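Local coordinates for cytochrome c552 (Thermochromatium tepidum, PDB 5ZE8), which carries five covalently bound c-type hemes at low potential and probably passes electrons between redox partners in this thermophilic purple sulfur photosynthetic bacterium, at residues Y153-F165 / T211-C225. Numbering follows the deposited sequence.
Sequences YDLSDRLQAPIGF and TMEANPRQLRTSDAC. With HEC (heme c), chain B.
L159 and M212 open a two-stranded parallel sheet, 159-161 beside 212-214, that forms part of one heme c pocket in this multiheme cytochrome. Four backbone bonds define the ladder: L159 N to T211 O, E213 N to L159 O, A161 N to E213 O and N215 N to A161 O, the last two 3.0 and 2.9 Å long. The face bearing L159, A161 and M212 meets the heme. M212 has CG anti to the backbone N (chi1 -174°) and runs extended to SD before bending at chi3, which brings SD to 3.5 Å from F165 CE2, an oblique Met-aromatic contact, and lays CE 3.5 Å from heme C4A. Beyond the strand, the backbone N atoms of I163 and G164 both donate to propionate oxygen O2A, at 2.8 and 2.9 Å, consistent with charge stabilisation there.

The other face carries Q160 and E213, side by side with amide and carboxylate planes nearly perpendicular. Q160 NE2 donates almost straight (177°) to the anti side of E213 OE1 and also to R158 O, while Q160 OE1 accepts from N215 ND2, so both ends of the amide are held. With Q160 replaced by an alanine, N215 ND2 and E213 OE1 would probably each lose this partner, and the carboxylate, still tied to R158, is likely to turn more easily. R158 NH1 meets E213 OE2 from above the carboxylate plane, closing a salt bridge.

N215, further held by K134 O, caps helix 216-220 through a weak bond from Q218 N. That helix packs L219 against Q160 and P162, and P162 CB sits over the R220 guanidinium centre. Past the helix, C225 is covalently linked to another heme; two residues earlier, D223 O accepts from Y153 OH at 2.6 Å, the donor tilted 27° from the carbonyl plane.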
loop_
_atom_site.group_PDB
_atom_site.type_symbol
_atom_site.label_atom_id
_atom_site.label_comp_id
_atom_site.label_asym_id
_atom_site.label_seq_id
_atom_site.Cartn_x
_atom_site.Cartn_y
_atom_site.Cartn_z
ATOM N N TYR A 153 7.046 -4.952 17.057
ATOM C CA TYR A 153 6.061 -4.993 18.092
ATOM C C TYR A 153 6.341 -6.017 19.192
ATOM O O TYR A 153 6.902 -7.070 18.930
ATOM C CB TYR A 153 4.684 -5.468 17.476
ATOM C CG TYR A 153 4.145 -4.468 16.464
ATOM C CD1 TYR A 153 3.280 -3.456 16.856
ATOM C CD2 TYR A 153 4.421 -4.569 15.136
ATOM C CE1 TYR A 153 2.734 -2.542 15.949
ATOM C CE2 TYR A 153 3.935 -3.656 14.213
ATOM C CZ TYR A 153 3.125 -2.641 14.631
ATOM O OH TYR A 153 2.619 -1.715 13.708
ATOM N N ASP A 154 5.799 -5.777 20.384
ATOM C CA ASP A 154 5.562 -6.836 21.336
ATOM C C ASP A 154 4.243 -7.461 20.884
ATOM O O ASP A 154 3.262 -6.728 20.595
ATOM C CB ASP A 154 5.335 -6.325 22.749
ATOM C CG ASP A 154 6.540 -5.630 23.359
ATOM O OD1 ASP A 154 7.674 -5.849 22.899
ATOM O OD2 ASP A 154 6.294 -4.919 24.386
ATOM N N LEU A 155 4.248 -8.787 20.865
ATOM C CA LEU A 155 3.056 -9.535 20.443
ATOM C C LEU A 155 2.306 -10.085 21.647
ATOM O O LEU A 155 2.946 -10.337 22.686
ATOM C CB LEU A 155 3.471 -10.657 19.505
ATOM C CG LEU A 155 4.327 -10.203 18.333
ATOM C CD1 LEU A 155 4.794 -11.411 17.550
ATOM C CD2 LEU A 155 3.670 -9.186 17.392
ATOM N N SER A 156 1.012 -10.386 21.497
ATOM C CA SER A 156 0.204 -10.880 22.605
ATOM C C SER A 156 -0.290 -12.286 22.217
ATOM O O SER A 156 -0.409 -12.611 20.991
ATOM C CB SER A 156 -0.993 -9.988 22.820
ATOM O OG SER A 156 -1.730 -10.467 23.961
ATOM N N ASP A 157 -0.528 -13.127 23.207
ATOM C CA ASP A 157 -1.316 -14.301 22.994
ATOM C C ASP A 157 -2.837 -14.096 23.120
ATOM O O ASP A 157 -3.594 -15.076 23.033
ATOM C CB ASP A 157 -0.800 -15.394 23.929
ATOM C CG ASP A 157 -1.094 -15.085 25.384
ATOM O OD1 ASP A 157 -1.563 -13.965 25.670
ATOM O OD2 ASP A 157 -0.854 -15.965 26.253
ATOM N N ARG A 158 -3.283 -12.833 23.244
ATOM C CA ARG A 158 -4.683 -12.453 23.363
ATOM C C ARG A 158 -4.944 -11.496 22.197
ATOM O O ARG A 158 -4.073 -10.748 21.746
ATOM C CB ARG A 158 -5.013 -11.705 24.653
ATOM C CG ARG A 158 -4.806 -12.615 25.852
ATOM C CD ARG A 158 -4.765 -11.898 27.160
ATOM N NE ARG A 158 -5.048 -12.856 28.237
ATOM C CZ ARG A 158 -5.315 -12.522 29.501
ATOM N NH1 ARG A 158 -5.244 -11.260 29.905
ATOM N NH2 ARG A 158 -5.640 -13.477 30.376
ATOM N N LEU A 159 -6.141 -11.554 21.705
ATOM C CA LEU A 159 -6.617 -10.615 20.745
ATOM C C LEU A 159 -6.689 -9.250 21.359
ATOM O O LEU A 159 -6.955 -9.058 22.565
ATOM C CB LEU A 159 -8.019 -11.016 20.287
ATOM C CG LEU A 159 -8.180 -12.288 19.484
ATOM C CD1 LEU A 159 -9.609 -12.547 19.079
ATOM C CD2 LEU A 159 -7.361 -12.211 18.243
ATOM N N GLN A 160 -6.441 -8.274 20.512
ATOM C CA GLN A 160 -6.361 -6.839 20.872
ATOM C C GLN A 160 -7.453 -6.109 20.152
ATOM O O GLN A 160 -7.618 -6.268 18.935
ATOM C CB GLN A 160 -4.998 -6.264 20.523
ATOM C CG GLN A 160 -3.827 -7.027 21.071
ATOM C CD GLN A 160 -3.678 -6.909 22.623
ATOM O OE1 GLN A 160 -3.693 -5.798 23.199
ATOM N NE2 GLN A 160 -3.606 -8.077 23.324
ATOM N N ALA A 161 -8.237 -5.310 20.888
ATOM C CA ALA A 161 -9.403 -4.638 20.306
ATOM C C ALA A 161 -9.498 -3.187 20.682
ATOM O O ALA A 161 -9.008 -2.827 21.700
ATOM C CB ALA A 161 -10.637 -5.335 20.795
ATOM N N PRO A 162 -10.179 -2.354 19.892
ATOM C CA PRO A 162 -10.240 -0.915 20.216
ATOM C C PRO A 162 -10.962 -0.617 21.487
ATOM O O PRO A 162 -10.544 0.270 22.220
ATOM C CB PRO A 162 -10.944 -0.315 18.997
ATOM C CG PRO A 162 -11.557 -1.416 18.251
ATOM C CD PRO A 162 -10.856 -2.682 18.614
ATOM N N ILE A 163 -12.029 -1.370 21.770
ATOM C CA ILE A 163 -12.787 -1.201 23.063
ATOM C C ILE A 163 -12.729 -2.440 23.955
ATOM O O ILE A 163 -12.621 -2.314 25.179
ATOM C CB ILE A 163 -14.242 -0.969 22.805
ATOM C CG1 ILE A 163 -14.452 0.138 21.773
ATOM C CG2 ILE A 163 -15.028 -0.666 24.128
ATOM C CD1 ILE A 163 -13.926 1.421 22.302
ATOM N N GLY A 164 -12.787 -3.634 23.354
ATOM C CA GLY A 164 -12.882 -4.842 24.106
ATOM C C GLY A 164 -14.250 -4.927 24.759
ATOM O O GLY A 164 -15.258 -4.375 24.275
ATOM N N PHE A 165 -14.249 -5.592 25.921
ATOM C CA PHE A 165 -15.488 -5.786 26.676
ATOM C C PHE A 165 -15.269 -5.446 28.145
ATOM O O PHE A 165 -15.009 -6.345 28.981
ATOM C CB PHE A 165 -15.900 -7.239 26.493
ATOM C CG PHE A 165 -16.212 -7.561 25.068
ATOM C CD1 PHE A 165 -17.343 -7.187 24.534
ATOM C CD2 PHE A 165 -15.283 -8.257 24.280
ATOM C CE1 PHE A 165 -17.659 -7.392 23.225
ATOM C CE2 PHE A 165 -15.555 -8.465 22.971
ATOM C CZ PHE A 165 -16.729 -8.001 22.412
ATOM N N THR A 211 -9.631 -15.033 23.871
ATOM C CA THR A 211 -9.512 -14.091 24.893
ATOM C C THR A 211 -8.959 -12.813 24.328
ATOM O O THR A 211 -8.099 -12.869 23.426
ATOM C CB THR A 211 -8.547 -14.678 25.910
ATOM O OG1 THR A 211 -9.177 -15.896 26.395
ATOM C CG2 THR A 211 -8.263 -13.766 27.088
ATOM N N MET A 212 -9.462 -11.722 24.890
ATOM C CA MET A 212 -9.338 -10.380 24.274
ATOM C C MET A 212 -8.990 -9.337 25.320
ATOM O O MET A 212 -9.387 -9.490 26.468
ATOM C CB MET A 212 -10.629 -10.001 23.662
ATOM C CG MET A 212 -10.630 -8.705 22.855
ATOM S SD MET A 212 -12.203 -8.396 22.019
ATOM C CE MET A 212 -11.876 -9.364 20.568
ATOM N N GLU A 213 -8.259 -8.297 24.930
ATOM C CA GLU A 213 -7.882 -7.184 25.801
ATOM C C GLU A 213 -8.146 -5.910 25.090
ATOM O O GLU A 213 -7.963 -5.814 23.849
ATOM C CB GLU A 213 -6.372 -7.222 26.011
ATOM C CG GLU A 213 -5.962 -8.411 26.794
ATOM C CD GLU A 213 -4.492 -8.377 27.113
ATOM O OE1 GLU A 213 -3.564 -8.054 26.307
ATOM O OE2 GLU A 213 -4.232 -8.727 28.280
ATOM N N ALA A 214 -8.553 -4.868 25.788
ATOM C CA ALA A 214 -8.762 -3.584 25.217
ATOM C C ALA A 214 -7.386 -2.937 25.033
ATOM O O ALA A 214 -6.482 -3.073 25.879
ATOM C CB ALA A 214 -9.621 -2.683 26.141
ATOM N N ASN A 215 -7.200 -2.279 23.889
ATOM C CA ASN A 215 -5.934 -1.670 23.525
ATOM C C ASN A 215 -6.188 -0.499 22.537
ATOM O O ASN A 215 -5.795 -0.556 21.365
ATOM C CB ASN A 215 -4.973 -2.723 23.055
ATOM C CG ASN A 215 -3.543 -2.270 22.923
ATOM O OD1 ASN A 215 -3.232 -1.090 23.051
ATOM N ND2 ASN A 215 -2.652 -3.220 22.618
ATOM N N PRO A 216 -6.811 0.565 23.003
ATOM C CA PRO A 216 -7.162 1.671 22.120
ATOM C C PRO A 216 -5.979 2.316 21.460
ATOM O O PRO A 216 -6.143 2.740 20.313
ATOM C CB PRO A 216 -7.935 2.672 23.029
ATOM C CG PRO A 216 -7.644 2.259 24.390
ATOM C CD PRO A 216 -7.344 0.780 24.374
ATOM N N ARG A 217 -4.861 2.464 22.166
ATOM C CA ARG A 217 -3.711 3.159 21.561
ATOM C C ARG A 217 -3.092 2.395 20.427
ATOM O O ARG A 217 -2.828 2.968 19.357
ATOM C CB ARG A 217 -2.761 3.657 22.636
ATOM C CG ARG A 217 -3.532 4.697 23.510
ATOM C CD ARG A 217 -2.781 6.000 23.809
ATOM N NE ARG A 217 -1.802 6.322 22.768
ATOM C CZ ARG A 217 -1.840 7.338 21.902
ATOM N NH1 ARG A 217 -0.839 7.442 21.015
ATOM N NH2 ARG A 217 -2.842 8.247 21.893
ATOM N N GLN A 218 -3.066 1.085 20.519
ATOM C CA GLN A 218 -2.611 0.288 19.382
ATOM C C GLN A 218 -3.596 0.258 18.229
ATOM O O GLN A 218 -3.208 0.457 17.066
ATOM C CB GLN A 218 -2.353 -1.169 19.829
ATOM C CG GLN A 218 -1.966 -2.149 18.731
ATOM C CD GLN A 218 -0.707 -1.853 17.948
ATOM O OE1 GLN A 218 0.264 -1.244 18.473
ATOM N NE2 GLN A 218 -0.677 -2.320 16.686
ATOM N N LEU A 219 -4.828 -0.005 18.536
ATOM C CA LEU A 219 -5.820 -0.235 17.488
ATOM C C LEU A 219 -6.322 1.035 16.780
ATOM O O LEU A 219 -6.781 1.007 15.631
ATOM C CB LEU A 219 -7.045 -0.997 18.032
ATOM C CG LEU A 219 -6.943 -2.521 18.062
ATOM C CD1 LEU A 219 -6.924 -3.135 16.672
ATOM C CD2 LEU A 219 -5.795 -3.017 18.909
ATOM N N ARG A 220 -6.349 2.176 17.501
ATOM C CA ARG A 220 -6.950 3.370 16.954
ATOM C C ARG A 220 -5.982 4.357 16.362
ATOM O O ARG A 220 -6.446 5.361 15.733
ATOM C CB ARG A 220 -7.819 4.101 17.983
ATOM C CG ARG A 220 -8.963 3.336 18.571
ATOM C CD ARG A 220 -9.980 4.396 18.961
ATOM N NE ARG A 220 -11.118 3.813 19.675
ATOM C CZ ARG A 220 -12.227 3.391 19.126
ATOM N NH1 ARG A 220 -12.417 3.385 17.820
ATOM N NH2 ARG A 220 -13.125 2.834 19.895
ATOM N N THR A 221 -4.680 4.158 16.544
ATOM C CA THR A 221 -3.670 5.068 16.004
ATOM C C THR A 221 -2.798 4.368 14.945
ATOM O O THR A 221 -2.945 3.171 14.685
ATOM C CB THR A 221 -2.727 5.584 17.104
ATOM O OG1 THR A 221 -1.790 4.574 17.505
ATOM C CG2 THR A 221 -3.551 6.040 18.298
ATOM N N SER A 222 -1.879 5.122 14.345
ATOM C CA SER A 222 -1.015 4.597 13.367
ATOM C C SER A 222 -0.124 3.517 13.876
ATOM O O SER A 222 0.504 2.809 13.035
ATOM C CB SER A 222 -0.170 5.682 12.690
ATOM O OG SER A 222 0.806 6.256 13.594
ATOM N N ASP A 223 -0.030 3.296 15.195
ATOM C CA ASP A 223 0.655 2.097 15.692
ATOM C C ASP A 223 0.169 0.814 15.039
ATOM O O ASP A 223 0.943 -0.148 14.994
ATOM C CB ASP A 223 0.483 1.975 17.228
ATOM C CG ASP A 223 1.305 3.031 18.002
ATOM O OD1 ASP A 223 1.964 3.925 17.418
ATOM O OD2 ASP A 223 1.253 2.974 19.245
ATOM N N ALA A 224 -1.078 0.813 14.602
ATOM C CA ALA A 224 -1.698 -0.373 13.988
ATOM C C ALA A 224 -1.043 -0.669 12.647
ATOM O O ALA A 224 -1.266 -1.811 12.147
ATOM C CB ALA A 224 -3.175 -0.168 13.804
ATOM N N CYS A 225 -0.333 0.279 12.037
ATOM C CA CYS A 225 0.113 0.113 10.647
ATOM C C CYS A 225 1.626 0.244 10.510
ATOM O O CYS A 225 2.202 -0.213 9.539
ATOM C CB CYS A 225 -0.546 1.197 9.762
ATOM S SG CYS A 225 -2.327 1.406 10.094
HETATM FE FE HEC B . -15.108 -11.464 17.590
HETATM C CHA HEC B . -16.143 -8.386 18.711
HETATM C CHB HEC B . -12.105 -10.134 16.636
HETATM C CHC HEC B . -14.092 -14.514 16.376
HETATM C CHD HEC B . -18.129 -12.832 18.392
HETATM N NA HEC B . -14.255 -9.654 17.712
HETATM C C1A HEC B . -14.858 -8.515 18.227
HETATM C C2A HEC B . -13.958 -7.411 18.167
HETATM C C3A HEC B . -12.816 -7.880 17.549
HETATM C C4A HEC B . -12.977 -9.281 17.291
HETATM C CMA HEC B . -11.538 -7.101 17.270
HETATM C CAA HEC B . -14.270 -5.994 18.562
HETATM C CBA HEC B . -14.332 -5.722 20.070
HETATM C CGA HEC B . -14.388 -4.205 20.174
HETATM O O1A HEC B . -15.466 -3.622 20.022
HETATM O O2A HEC B . -13.408 -3.527 20.543
HETATM N NB HEC B . -13.402 -12.179 16.690
HETATM C C1B HEC B . -12.299 -11.444 16.377
HETATM C C2B HEC B . -11.377 -12.280 15.720
HETATM C C3B HEC B . -11.886 -13.525 15.586
HETATM C C4B HEC B . -13.204 -13.425 16.267
HETATM C CMB HEC B . -10.035 -11.689 15.199
HETATM C CAB HEC B . -11.199 -14.780 15.130
HETATM C CBB HEC B . -9.913 -15.103 15.689
HETATM N NC HEC B . -15.971 -13.325 17.448
HETATM C C1C HEC B . -15.348 -14.444 16.914
HETATM C C2C HEC B . -16.287 -15.517 16.860
HETATM C C3C HEC B . -17.489 -15.048 17.385
HETATM C C4C HEC B . -17.263 -13.698 17.781
HETATM C CMC HEC B . -15.983 -16.835 16.173
HETATM C CAC HEC B . -18.822 -15.738 17.547
HETATM C CBC HEC B . -18.899 -17.046 17.959
HETATM N ND HEC B . -16.734 -10.759 18.351
HETATM C C1D HEC B . -17.880 -11.493 18.617
HETATM C C2D HEC B . -18.901 -10.626 19.164
HETATM C C3D HEC B . -18.372 -9.400 19.267
HETATM C C4D HEC B . -16.978 -9.505 18.743
HETATM C CMD HEC B . -20.323 -11.021 19.572
HETATM C CAD HEC B . -19.072 -8.140 19.712
HETATM C CBD HEC B . -19.641 -7.347 18.536
HETATM C CGD HEC B . -20.266 -8.001 17.340
HETATM O O1D HEC B . -21.440 -8.478 17.451
HETATM O O2D HEC B . -19.609 -8.026 16.252
HETATM O O HOH W 1 -1.037 -9.563 26.394
HETATM O O HOH W 2 -3.518 -4.872 25.678
HETATM O O HOH W 3 -11.726 -6.919 26.600
#